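Local atomic coordinates of O-methyltransferase family 3 (Niastella koreensis, PDB entry 7CVW), a protein that catalyses magnesium-dependent transfer of a methyl group from S-adenosyl-L-methionine to catechol-like compounds, converting protocatechuic acid to vanillic and iso-vanillic acids in equal proportion. Residues 123-126 and 127-130; 154-157 and 158-162; 49-52 and 53-56; 190-193 and 194-198. One frame throughout, in Å; residues are numbered along the deposited sequence.

Contact 1: residues 123-126 and 127-130; sequences PQLV and EEGA
In both L125 and E128 the first torsion (chi1 -69°) turns CG to the side opposite the carbonyl carbon, and E128 then runs extended, so that its carboxylate comes to lie back over the preceding turn. The two meet at the C-terminal end of helix 118-128, which closes in a Schellman motif. CD2 of L125 touches E128 OE1 at 3.6 Å, the two side chains passing each other at a slant. The aliphatic part of E128 covers a backbone carbonyl: its CG is 3.1 Å from Q124 O. That same oxygen accepts the helical bond from E128 N at 2.8 Å. OE1 of the carboxylate pairs with R114 in a salt bridge, and Q124 OE1 makes a weak hydrogen bond to the same guanidinium, which probably offsets the gathering of oxygens here.

Glycine suits position 129 because the chain takes a positive phi of 65° there, a value easier for a residue without a side chain. The reversal sends G129 N to V126 O at 3.0 Å, while A130 N reaches back to L125 O. V126 and L125 suit the inner side of the helix: V126 packs on W151 and R154 of helix 145-154, and both touch L155. E127, with CG anti to its own N, extends away from the turn, as a charged residue on an exposed surface can. The small methyl of A130 completes the apolar side of the cap, its CB resting 3.7 Å from L125 CD2.

Contact 2: residues 154-157 and 158-162; sequences RLSR and PGTLI
R157 folds over the turn that joins it to T160, and its side chain can be followed atom by atom. CB is held 3.4 Å from P158 CD simply by the peptide bond between the two residues. CG takes the crowded position between the backbone N and the carbonyl carbon (chi1 57°), which brings it to 3.2 Å from T160 OG1 and starts the side chain across the turn. Extended from there, CD passes P158 O at 3.7 Å. NE forms a salt bridge with D134 of strand 133-138, and at the tip NH1 donates to P158 O at 2.9 Å, the oxygen lying close to the guanidinium plane. Bonds through NE and NH1, two atoms of the same flat group, thus limit its rotation.

Threonine suits the far end of the turn because its hydroxyl works in two directions. OG1 accepts from R157 N at 2.8 Å in a nearly straight bond (168°), and it also bonds to F133 O. T160 N in turn donates to R157 O. The methyl branch CG2 meets S156 OG at 3.4 Å, while that serine hydroxyl bonds to A152 O in the last turns of helix 145-154. Beyond it, I162 CD1 comes within 3.9 Å of S156 OG and its side chain packs on F149.

P158 has the phi of a proline ring and G159 the positive phi (97°) of the third position, the classic pairing of a type II beta turn, which here leads into strand 160-165, lying between 133-138 and 213-220 in the Rossmann-like methyltransferase sheet.

Contact 3: residues 49-52 and 53-56; sequences LQLL and AQLC
Four successive i to i+4 hydrogen bonds, from A53, Q54, L55 and C56 N to L49, Q50, L51 and L52 O at 2.9 to 3.0 Å, keep the backbone regularly helical through the last turns of helix 43-55. Against this frame the side chains divide by face. Q54 has its CG beside the backbone N (chi1 -65°) and extends back toward the preceding turn, where CG sits 3.4 Å from Q50 O. Q50, whose CG is anti to its N, carries its amide across to helix 70-76, where NE2 donates to W74 O; a long polar chain serves well at this partly exposed edge.

A53 is small enough to lie close over the carbonyls of the turn, its CB 3.5 Å from Q50 O, and it also touches M135. Leucines fill the apolar faces: L49 packs on M135 and F137 of strand 133-138, and its side chain is about 6 Å from the bound S-adenosyl-L-homocysteine. L52 meets L55 of the second subunit, and L55 meets I219 of that subunit. The segment is thus a largely apolar helix laid on the Rossmann-like sheet of the methyltransferase fold, beside the cofactor pocket on one face and contributing to the homodimer interface on another.

Contact 4: residues 190-193 and 194-198; sequences NAML and GANTA
M192 and N196 run side by side in the same direction, and the shape of each side chain explains their meeting. In the methionine CG is anti to the backbone N (chi1 178°), but the chain then bends at chi2 (-82°) and again at chi3, bringing SD round toward the following turn. N196 likewise has its CG anti to N (chi1 -166°), and this carries ND2 to 3.7 Å from M192 SD, a weak N-H to sulfur bond. A flexible thioether suits a site where it must fold against both a polar amide and the ring of F149 on helix 145-154.

The other end of the amide is more firmly used: OD1 accepts from A198 N at 2.8 Å, closing an Asx turn. The backbone of N196 meanwhile donates to L193 O at 3.2 Å. A water lies 2.7 Å from L193 O and 3.0 Å from N196 O, bridging the end of the helix and the chain that leaves it. One residue earlier, A195 N makes only weak bonds to A191 O and M192 O, a sign that the helix is losing its regularity after the sound bond of G194 N to N190 O at 2.9 Å.

L193 faces inward onto V199 and A201, while N190 gives ND2 to V167 O and also bonds to Y12 of the second subunit. The whole is a helix C-terminus whose last bonds are weak or i to i+3, followed by an Asx turn at N196 that directs the chain toward strand 199-206, outermost within this chain in the methyltransferase sheet.

In the fold
All four contacts are local, but their settings differ. Contact 1 is at the surface, far from the centre, and relies on a backbone cap and a charged side chain. Contact 2 is partly buried and joins its neighbours: L155 of 154-157 packs against V126 of contact 1, and L161 of 158-162 packs on L52 and C56 of contact 3. Contact 3 is the most apolar and lies nearest the centre. Contact 4 is polar, and contacts 2, 3 and 4 all reach the second subunit, contact 2 through L161. Contacts 1 and 4 are helix ends, contact 3 the last turns of a helix; contact 2 is a turn between strands, formed by arginine, proline, glycine and threonine.

Contact 1: residues 123-126 and 127-130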
ATOM      1  N   PRO A 123     -26.577  -8.839  -0.855  1.00 11.69           N
ATOM      2  CA  PRO A 123     -27.445  -9.505   0.118  1.00 12.51           C
ATOM      3  C   PRO A 123     -27.605 -11.006  -0.146  1.00 12.08           C
ATOM      4  O   PRO A 123     -27.784 -11.762   0.775  1.00 13.55           O
ATOM      5  CB  PRO A 123     -28.785  -8.757   0.044  1.00 12.67           C
ATOM      6  CG  PRO A 123     -28.740  -7.953  -1.230  1.00 14.03           C
ATOM      7  CD  PRO A 123     -27.262  -7.714  -1.505  1.00 12.57           C
ATOM      8  N   GLN A 124     -27.434 -11.444  -1.385  1.00 11.42           N
ATOM      9  CA  GLN A 124     -27.416 -12.891  -1.706  1.00 11.18           C
ATOM     10  C   GLN A 124     -26.210 -13.533  -1.015  1.00 11.87           C
ATOM     11  O   GLN A 124     -26.351 -14.628  -0.463  1.00 11.63           O
ATOM     12  CB  GLN A 124     -27.314 -13.164  -3.210  1.00 11.77           C
ATOM     13  CG  GLN A 124     -28.352 -12.460  -4.073  1.00 11.51           C
ATOM     14  CD  GLN A 124     -28.122 -12.692  -5.545  1.00 10.87           C
ATOM     15  OE1 GLN A 124     -27.081 -13.209  -5.972  1.00 11.64           O
ATOM     16  NE2 GLN A 124     -29.091 -12.271  -6.334  1.00 12.18           N
ATOM     17  N   LEU A 125     -25.033 -12.899  -1.081  1.00 10.85           N
ATOM     18  CA  LEU A 125     -23.799 -13.470  -0.497  1.00 11.34           C
ATOM     19  C   LEU A 125     -23.978 -13.564   1.022  1.00 11.69           C
ATOM     20  O   LEU A 125     -23.518 -14.567   1.599  1.00 13.60           O
ATOM     21  CB  LEU A 125     -22.614 -12.574  -0.873  1.00 11.28           C
ATOM     22  CG  LEU A 125     -22.228 -12.580  -2.360  1.00 11.40           C
ATOM     23  CD1 LEU A 125     -21.173 -11.514  -2.668  1.00 11.77           C
ATOM     24  CD2 LEU A 125     -21.718 -13.929  -2.803  1.00 11.96           C
ATOM     25  N   VAL A 126     -24.667 -12.583   1.628  1.00 12.53           N
ATOM     26  CA  VAL A 126     -24.984 -12.628   3.089  1.00 14.01           C
ATOM     27  C   VAL A 126     -25.920 -13.819   3.348  1.00 15.27           C
ATOM     28  O   VAL A 126     -25.586 -14.638   4.245  1.00 16.15           O
ATOM     29  CB  VAL A 126     -25.545 -11.293   3.603  1.00 13.95           C
ATOM     30  CG1 VAL A 126     -26.056 -11.424   5.037  1.00 15.55           C
ATOM     31  CG2 VAL A 126     -24.476 -10.218   3.521  1.00 13.55           C
ATOM     32  N   GLU A 127     -26.995 -13.968   2.568  1.00 16.73           N
ATOM     33  CA  GLU A 127     -27.947 -15.102   2.743  1.00 17.93           C
ATOM     34  C   GLU A 127     -27.210 -16.433   2.582  1.00 18.49           C
ATOM     35  O   GLU A 127     -27.519 -17.376   3.348  1.00 20.58           O
ATOM     36  CB  GLU A 127     -29.125 -14.993   1.777  1.00 20.48           C
ATOM     37  CG  GLU A 127     -30.094 -16.140   1.962  1.00 23.87           C
ATOM     38  CD  GLU A 127     -31.441 -16.038   1.282  1.00 28.56           C
ATOM     39  OE1 GLU A 127     -31.664 -15.067   0.524  1.00 31.01           O
ATOM     40  OE2 GLU A 127     -32.266 -16.967   1.509  1.00 29.89           O
ATOM     41  N   GLU A 128     -26.260 -16.525   1.645  1.00 15.62           N
ATOM     42  CA  GLU A 128     -25.511 -17.762   1.329  1.00 16.18           C
ATOM     43  C   GLU A 128     -24.494 -18.087   2.426  1.00 17.27           C
ATOM     44  O   GLU A 128     -24.002 -19.210   2.437  1.00 19.74           O
ATOM     45  CB  GLU A 128     -24.759 -17.609   0.012  1.00 16.90           C
ATOM     46  CG  GLU A 128     -25.672 -17.556  -1.192  1.00 16.33           C
ATOM     47  CD  GLU A 128     -25.020 -16.914  -2.410  1.00 17.21           C
ATOM     48  OE1 GLU A 128     -23.758 -16.893  -2.476  1.00 17.24           O
ATOM     49  OE2 GLU A 128     -25.757 -16.453  -3.298  1.00 17.04           O
ATOM     50  N   GLY A 129     -24.127 -17.126   3.266  1.00 17.81           N
ATOM     51  CA  GLY A 129     -22.965 -17.285   4.166  1.00 18.50           C
ATOM     52  C   GLY A 129     -21.673 -17.389   3.376  1.00 19.39           C
ATOM     53  O   GLY A 129     -20.789 -18.190   3.746  1.00 19.25           O
ATOM     54  N   ALA A 130     -21.537 -16.612   2.291  1.00 17.43           N
ATOM     55  CA  ALA A 130     -20.380 -16.712   1.374  1.00 17.84           C
ATOM     56  C   ALA A 130     -19.125 -16.154   2.044  1.00 17.69           C
ATOM     57  O   ALA A 130     -18.013 -16.511   1.598  1.00 19.34           O
ATOM     58  CB  ALA A 130     -20.665 -16.010   0.073  1.00 17.18           C
TER

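Contact 2: residues 154-157 and 158-162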
ATOM      1  N   ARG A 154     -20.403  -6.570   6.488  1.00 12.55           N
ATOM      2  CA  ARG A 154     -21.248  -7.749   6.807  1.00 14.24           C
ATOM      3  C   ARG A 154     -20.570  -9.035   6.310  1.00 13.14           C
ATOM      4  O   ARG A 154     -20.904 -10.097   6.810  1.00 15.36           O
ATOM      5  CB  ARG A 154     -22.634  -7.562   6.194  1.00 16.87           C
ATOM      6  CG  ARG A 154     -23.525  -6.595   6.957  1.00 22.30           C
ATOM      7  CD  ARG A 154     -24.493  -7.370   7.829  1.00 28.41           C
ATOM      8  NE  ARG A 154     -25.825  -7.352   7.243  1.00 32.39           N
ATOM      9  CZ  ARG A 154     -26.726  -8.323   7.348  1.00 35.30           C
ATOM     10  NH1 ARG A 154     -26.445  -9.446   7.993  1.00 35.82           N
ATOM     11  NH2 ARG A 154     -27.906  -8.167   6.779  1.00 36.43           N
ATOM     12  N   LEU A 155     -19.679  -8.956   5.324  1.00 11.47           N
ATOM     13  CA  LEU A 155     -19.030 -10.121   4.682  1.00 10.79           C
ATOM     14  C   LEU A 155     -17.554 -10.204   5.101  1.00 11.26           C
ATOM     15  O   LEU A 155     -16.807 -10.940   4.438  1.00 12.60           O
ATOM     16  CB  LEU A 155     -19.186  -9.961   3.167  1.00 10.24           C
ATOM     17  CG  LEU A 155     -20.622 -10.121   2.675  1.00 10.64           C
ATOM     18  CD1 LEU A 155     -20.753  -9.640   1.245  1.00 11.01           C
ATOM     19  CD2 LEU A 155     -21.068 -11.576   2.824  1.00 10.90           C
ATOM     20  N   SER A 156     -17.175  -9.528   6.189  1.00 12.13           N
ATOM     21  CA  SER A 156     -15.765  -9.401   6.636  1.00 12.66           C
ATOM     22  C   SER A 156     -15.548 -10.236   7.890  1.00 13.80           C
ATOM     23  O   SER A 156     -16.548 -10.602   8.544  1.00 16.01           O
ATOM     24  CB  SER A 156     -15.393  -7.956   6.896  1.00 13.17           C
ATOM     25  OG  SER A 156     -15.301  -7.230   5.669  1.00 14.43           O
ATOM     26  N   ARG A 157     -14.279 -10.458   8.208  1.00 14.59           N
ATOM     27  CA  ARG A 157     -13.830 -10.955   9.531  1.00 15.74           C
ATOM     28  C   ARG A 157     -12.934  -9.881  10.128  1.00 15.66           C
ATOM     29  O   ARG A 157     -12.451  -9.007   9.411  1.00 13.07           O
ATOM     30  CB  ARG A 157     -13.049 -12.263   9.369  1.00 17.26           C
ATOM     31  CG  ARG A 157     -11.842 -12.156   8.450  1.00 19.66           C
ATOM     32  CD  ARG A 157     -10.815 -13.253   8.614  1.00 21.30           C
ATOM     33  NE  ARG A 157      -9.743 -13.222   7.627  1.00 22.47           N
ATOM     34  CZ  ARG A 157      -8.637 -12.487   7.674  1.00 22.26           C
ATOM     35  NH1 ARG A 157      -8.418 -11.633   8.661  1.00 22.86           N
ATOM     36  NH2 ARG A 157      -7.731 -12.605   6.719  1.00 22.15           N
ATOM     37  N   PRO A 158     -12.619  -9.925  11.437  1.00 16.22           N
ATOM     38  CA  PRO A 158     -11.531  -9.104  11.961  1.00 15.47           C
ATOM     39  C   PRO A 158     -10.257  -9.325  11.135  1.00 13.74           C
ATOM     40  O   PRO A 158      -9.882 -10.482  10.920  1.00 12.67           O
ATOM     41  CB  PRO A 158     -11.407  -9.622  13.404  1.00 17.06           C
ATOM     42  CG  PRO A 158     -12.810 -10.071  13.732  1.00 17.68           C
ATOM     43  CD  PRO A 158     -13.245 -10.778  12.469  1.00 18.24           C
ATOM     44  N   GLY A 159      -9.667  -8.241  10.626  1.00 12.64           N
ATOM     45  CA  GLY A 159      -8.433  -8.287   9.828  1.00 11.70           C
ATOM     46  C   GLY A 159      -8.682  -8.261   8.323  1.00 10.71           C
ATOM     47  O   GLY A 159      -7.707  -8.174   7.565  1.00 10.23           O
ATOM     48  N   THR A 160      -9.923  -8.385   7.875  1.00 10.02           N
ATOM     49  CA  THR A 160     -10.246  -8.256   6.433  1.00  9.77           C
ATOM     50  C   THR A 160      -9.725  -6.907   5.940  1.00  9.32           C
ATOM     51  O   THR A 160      -9.924  -5.884   6.620  1.00  9.53           O
ATOM     52  CB  THR A 160     -11.746  -8.339   6.173  1.00 10.11           C
ATOM     53  OG1 THR A 160     -12.197  -9.670   6.449  1.00 10.52           O
ATOM     54  CG2 THR A 160     -12.089  -7.938   4.756  1.00 10.49           C
ATOM     55  N   LEU A 161      -9.125  -6.908   4.751  1.00  9.17           N
ATOM     56  CA  LEU A 161      -8.672  -5.701   4.046  1.00  9.58           C
ATOM     57  C   LEU A 161      -9.733  -5.358   3.020  1.00  9.08           C
ATOM     58  O   LEU A 161     -10.034  -6.224   2.164  1.00  9.44           O
ATOM     59  CB  LEU A 161      -7.341  -5.969   3.353  1.00 10.16           C
ATOM     60  CG  LEU A 161      -6.844  -4.848   2.457  1.00 11.58           C
ATOM     61  CD1 LEU A 161      -6.539  -3.599   3.255  1.00 12.18           C
ATOM     62  CD2 LEU A 161      -5.621  -5.316   1.671  1.00 12.59           C
ATOM     63  N   ILE A 162     -10.228  -4.119   3.070  1.00  8.96           N
ATOM     64  CA  ILE A 162     -11.172  -3.578   2.068  1.00  9.04           C
ATOM     65  C   ILE A 162     -10.435  -2.467   1.342  1.00  9.22           C
ATOM     66  O   ILE A 162      -9.883  -1.566   1.992  1.00  9.79           O
ATOM     67  CB  ILE A 162     -12.481  -3.076   2.699  1.00  8.71           C
ATOM     68  CG1 ILE A 162     -13.137  -4.166   3.534  1.00  9.01           C
ATOM     69  CG2 ILE A 162     -13.414  -2.578   1.603  1.00  9.23           C
ATOM     70  CD1 ILE A 162     -14.217  -3.683   4.464  1.00  9.83           C
TER

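Contact 3: residues 49-52 and 53-56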
ATOM      1  N   LEU A  49      -2.225  -4.811  -5.774  1.00  9.01           N
ATOM      2  CA  LEU A  49      -3.397  -5.585  -5.293  1.00  9.81           C
ATOM      3  C   LEU A  49      -2.969  -7.034  -5.027  1.00  9.04           C
ATOM      4  O   LEU A  49      -3.419  -7.618  -4.026  1.00  8.58           O
ATOM      5  CB  LEU A  49      -4.516  -5.508  -6.339  1.00 10.67           C
ATOM      6  CG  LEU A  49      -5.194  -4.140  -6.486  1.00 10.97           C
ATOM      7  CD1 LEU A  49      -6.278  -4.202  -7.541  1.00 11.09           C
ATOM      8  CD2 LEU A  49      -5.804  -3.648  -5.168  1.00 11.32           C
ATOM      9  N   GLN A  50      -2.124  -7.599  -5.886  1.00  8.91           N
ATOM     10  CA  GLN A  50      -1.655  -8.992  -5.712  1.00  9.42           C
ATOM     11  C   GLN A  50      -0.854  -9.078  -4.415  1.00  9.55           C
ATOM     12  O   GLN A  50      -1.042 -10.033  -3.651  1.00  9.10           O
ATOM     13  CB  GLN A  50      -0.838  -9.426  -6.922  1.00 10.31           C
ATOM     14  CG  GLN A  50      -0.434 -10.889  -6.859  1.00 10.72           C
ATOM     15  CD  GLN A  50       0.350 -11.231  -8.099  1.00 11.78           C
ATOM     16  OE1 GLN A  50       1.546 -10.940  -8.178  1.00 14.10           O
ATOM     17  NE2 GLN A  50      -0.315 -11.825  -9.087  1.00 11.96           N
ATOM     18  N   LEU A  51       0.029  -8.121  -4.175  1.00  9.30           N
ATOM     19  CA  LEU A  51       0.856  -8.122  -2.945  1.00 10.01           C
ATOM     20  C   LEU A  51      -0.031  -7.984  -1.717  1.00  9.99           C
ATOM     21  O   LEU A  51       0.257  -8.610  -0.698  1.00 10.84           O
ATOM     22  CB  LEU A  51       1.880  -6.993  -3.041  1.00 10.70           C
ATOM     23  CG  LEU A  51       2.975  -7.215  -4.079  1.00 12.53           C
ATOM     24  CD1 LEU A  51       3.810  -5.965  -4.255  1.00 13.56           C
ATOM     25  CD2 LEU A  51       3.887  -8.371  -3.696  1.00 13.77           C
ATOM     26  N   LEU A  52      -1.033  -7.134  -1.762  1.00  9.48           N
ATOM     27  CA  LEU A  52      -1.957  -6.964  -0.618  1.00  9.73           C
ATOM     28  C   LEU A  52      -2.664  -8.300  -0.360  1.00  9.85           C
ATOM     29  O   LEU A  52      -2.814  -8.674   0.797  1.00  9.35           O
ATOM     30  CB  LEU A  52      -2.959  -5.845  -0.910  1.00 10.03           C
ATOM     31  CG  LEU A  52      -2.402  -4.429  -0.882  1.00 10.66           C
ATOM     32  CD1 LEU A  52      -3.446  -3.430  -1.340  1.00 11.36           C
ATOM     33  CD2 LEU A  52      -1.883  -4.025   0.482  1.00 11.57           C
ATOM     34  N   ALA A  53      -3.094  -9.004  -1.408  1.00  9.19           N
ATOM     35  CA  ALA A  53      -3.772 -10.307  -1.238  1.00  9.85           C
ATOM     36  C   ALA A  53      -2.806 -11.299  -0.564  1.00 11.21           C
ATOM     37  O   ALA A  53      -3.222 -12.029   0.324  1.00 12.37           O
ATOM     38  CB  ALA A  53      -4.267 -10.802  -2.570  1.00  9.53           C
ATOM     39  N   GLN A  54      -1.538 -11.293  -0.952  1.00 11.77           N
ATOM     40  CA  GLN A  54      -0.519 -12.164  -0.308  1.00 13.62           C
ATOM     41  C   GLN A  54      -0.349 -11.765   1.164  1.00 14.45           C
ATOM     42  O   GLN A  54      -0.252 -12.673   2.036  1.00 14.32           O
ATOM     43  CB  GLN A  54       0.814 -12.083  -1.062  1.00 15.15           C
ATOM     44  CG  GLN A  54       0.784 -12.626  -2.473  1.00 16.14           C
ATOM     45  CD  GLN A  54       2.139 -12.472  -3.122  1.00 19.85           C
ATOM     46  OE1 GLN A  54       3.133 -13.029  -2.656  1.00 26.07           O
ATOM     47  NE2 GLN A  54       2.203 -11.692  -4.185  1.00 20.15           N
ATOM     48  N   LEU A  55      -0.302 -10.473   1.480  1.00 13.86           N
ATOM     49  CA  LEU A  55      -0.137 -10.036   2.890  1.00 16.81           C
ATOM     50  C   LEU A  55      -1.340 -10.494   3.717  1.00 17.40           C
ATOM     51  O   LEU A  55      -1.143 -10.820   4.913  1.00 20.77           O
ATOM     52  CB  LEU A  55      -0.029  -8.512   2.995  1.00 17.77           C
ATOM     53  CG  LEU A  55       1.346  -7.875   2.840  1.00 21.13           C
ATOM     54  CD1 LEU A  55       1.223  -6.380   3.138  1.00 21.14           C
ATOM     55  CD2 LEU A  55       2.389  -8.511   3.754  1.00 20.30           C
ATOM     56  N   CYS A  56      -2.533 -10.512   3.126  1.00 16.83           N
ATOM     57  CA  CYS A  56      -3.797 -10.987   3.761  1.00 17.65           C
ATOM     58  C   CYS A  56      -3.781 -12.520   3.888  1.00 17.24           C
ATOM     59  O   CYS A  56      -4.721 -13.042   4.487  1.00 19.58           O
ATOM     60  CB  CYS A  56      -5.016 -10.566   2.943  1.00 18.47           C
ATOM     61  SG  CYS A  56      -5.313  -8.790   3.050  1.00 24.10           S
TER

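Contact 4: residues 190-193 and 194-198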
ATOM      1  N   ASN A 190     -15.711   8.774   1.247  1.00  8.58           N
ATOM      2  CA  ASN A 190     -14.536   9.235   2.042  1.00  8.52           C
ATOM      3  C   ASN A 190     -15.036   9.781   3.384  1.00  8.62           C
ATOM      4  O   ASN A 190     -14.401   9.528   4.442  1.00  8.82           O
ATOM      5  CB  ASN A 190     -13.717  10.265   1.264  1.00  8.70           C
ATOM      6  CG  ASN A 190     -12.975   9.676   0.081  1.00  8.85           C
ATOM      7  OD1 ASN A 190     -12.847   8.455  -0.029  1.00  8.56           O
ATOM      8  ND2 ASN A 190     -12.542  10.542  -0.821  1.00  9.33           N
ATOM      9  N   ALA A 191     -16.120  10.551   3.365  1.00  9.06           N
ATOM     10  CA  ALA A 191     -16.742  11.067   4.615  1.00  9.08           C
ATOM     11  C   ALA A 191     -17.162   9.902   5.513  1.00  9.62           C
ATOM     12  O   ALA A 191     -16.945   9.960   6.732  1.00 10.45           O
ATOM     13  CB  ALA A 191     -17.920  11.954   4.309  1.00  9.33           C
ATOM     14  N   MET A 192     -17.807   8.890   4.939  1.00  9.53           N
ATOM     15  CA  MET A 192     -18.230   7.680   5.674  1.00 10.13           C
ATOM     16  C   MET A 192     -16.992   7.050   6.279  1.00 10.51           C
ATOM     17  O   MET A 192     -17.019   6.682   7.466  1.00  9.73           O
ATOM     18  CB  MET A 192     -18.948   6.706   4.742  1.00 10.76           C
ATOM     19  CG  MET A 192     -19.364   5.417   5.416  1.00 10.97           C
ATOM     20  SD  MET A 192     -18.031   4.199   5.517  1.00 11.67           S
ATOM     21  CE  MET A 192     -17.536   3.988   3.793  1.00 11.82           C
ATOM     22  N   LEU A 193     -15.917   6.968   5.504  1.00 11.16           N
ATOM     23  CA  LEU A 193     -14.725   6.251   5.972  1.00 12.57           C
ATOM     24  C   LEU A 193     -14.111   7.017   7.153  1.00 12.14           C
ATOM     25  O   LEU A 193     -13.749   6.357   8.156  1.00 12.68           O
ATOM     26  CB  LEU A 193     -13.798   6.087   4.761  1.00 13.62           C
ATOM     27  CG  LEU A 193     -12.687   5.076   4.928  1.00 14.57           C
ATOM     28  CD1 LEU A 193     -13.233   3.703   5.293  1.00 14.62           C
ATOM     29  CD2 LEU A 193     -11.856   5.051   3.664  1.00 13.59           C
ATOM     30  N   GLY A 194     -14.069   8.350   7.084  1.00 13.49           N
ATOM     31  CA  GLY A 194     -13.573   9.201   8.183  1.00 13.94           C
ATOM     32  C   GLY A 194     -14.416   9.055   9.433  1.00 15.01           C
ATOM     33  O   GLY A 194     -13.879   9.357  10.521  1.00 18.24           O
ATOM     34  N   ALA A 195     -15.696   8.679   9.308  1.00 13.56           N
ATOM     35  CA  ALA A 195     -16.636   8.572  10.452  1.00 13.32           C
ATOM     36  C   ALA A 195     -16.701   7.134  10.968  1.00 14.73           C
ATOM     37  O   ALA A 195     -17.367   6.903  11.962  1.00 15.89           O
ATOM     38  CB  ALA A 195     -18.010   9.055  10.032  1.00 13.48           C
ATOM     39  N   ASN A 196     -16.080   6.171  10.286  1.00 14.20           N
ATOM     40  CA  ASN A 196     -16.339   4.742  10.552  1.00 15.19           C
ATOM     41  C   ASN A 196     -15.446   4.258  11.692  1.00 15.73           C
ATOM     42  O   ASN A 196     -14.215   4.322  11.541  1.00 17.10           O
ATOM     43  CB  ASN A 196     -16.152   3.932   9.270  1.00 15.83           C
ATOM     44  CG  ASN A 196     -16.712   2.545   9.401  1.00 17.12           C
ATOM     45  OD1 ASN A 196     -16.145   1.722  10.120  1.00 19.35           O
ATOM     46  ND2 ASN A 196     -17.751   2.256   8.639  1.00 18.44           N
ATOM     47  N   THR A 197     -16.045   3.699  12.745  1.00 15.76           N
ATOM     48  CA  THR A 197     -15.330   3.191  13.938  1.00 17.50           C
ATOM     49  C   THR A 197     -15.071   1.689  13.812  1.00 16.26           C
ATOM     50  O   THR A 197     -14.441   1.167  14.737  1.00 18.63           O
ATOM     51  CB  THR A 197     -16.128   3.484  15.211  1.00 19.49           C
ATOM     52  OG1 THR A 197     -17.385   2.841  15.058  1.00 21.54           O
ATOM     53  CG2 THR A 197     -16.344   4.964  15.420  1.00 22.35           C
ATOM     54  N   ALA A 198     -15.520   1.013  12.742  1.00 14.83           N
ATOM     55  CA  ALA A 198     -15.359  -0.453  12.579  1.00 14.07           C
ATOM     56  C   ALA A 198     -14.024  -0.761  11.894  1.00 13.01           C
ATOM     57  O   ALA A 198     -13.683  -1.932  11.801  1.00 12.44           O
ATOM     58  CB  ALA A 198     -16.504  -1.022  11.777  1.00 14.63           C
TER
HETATM   59  O   HOH W   1     -11.963   4.996   9.724  1.00 24.36           O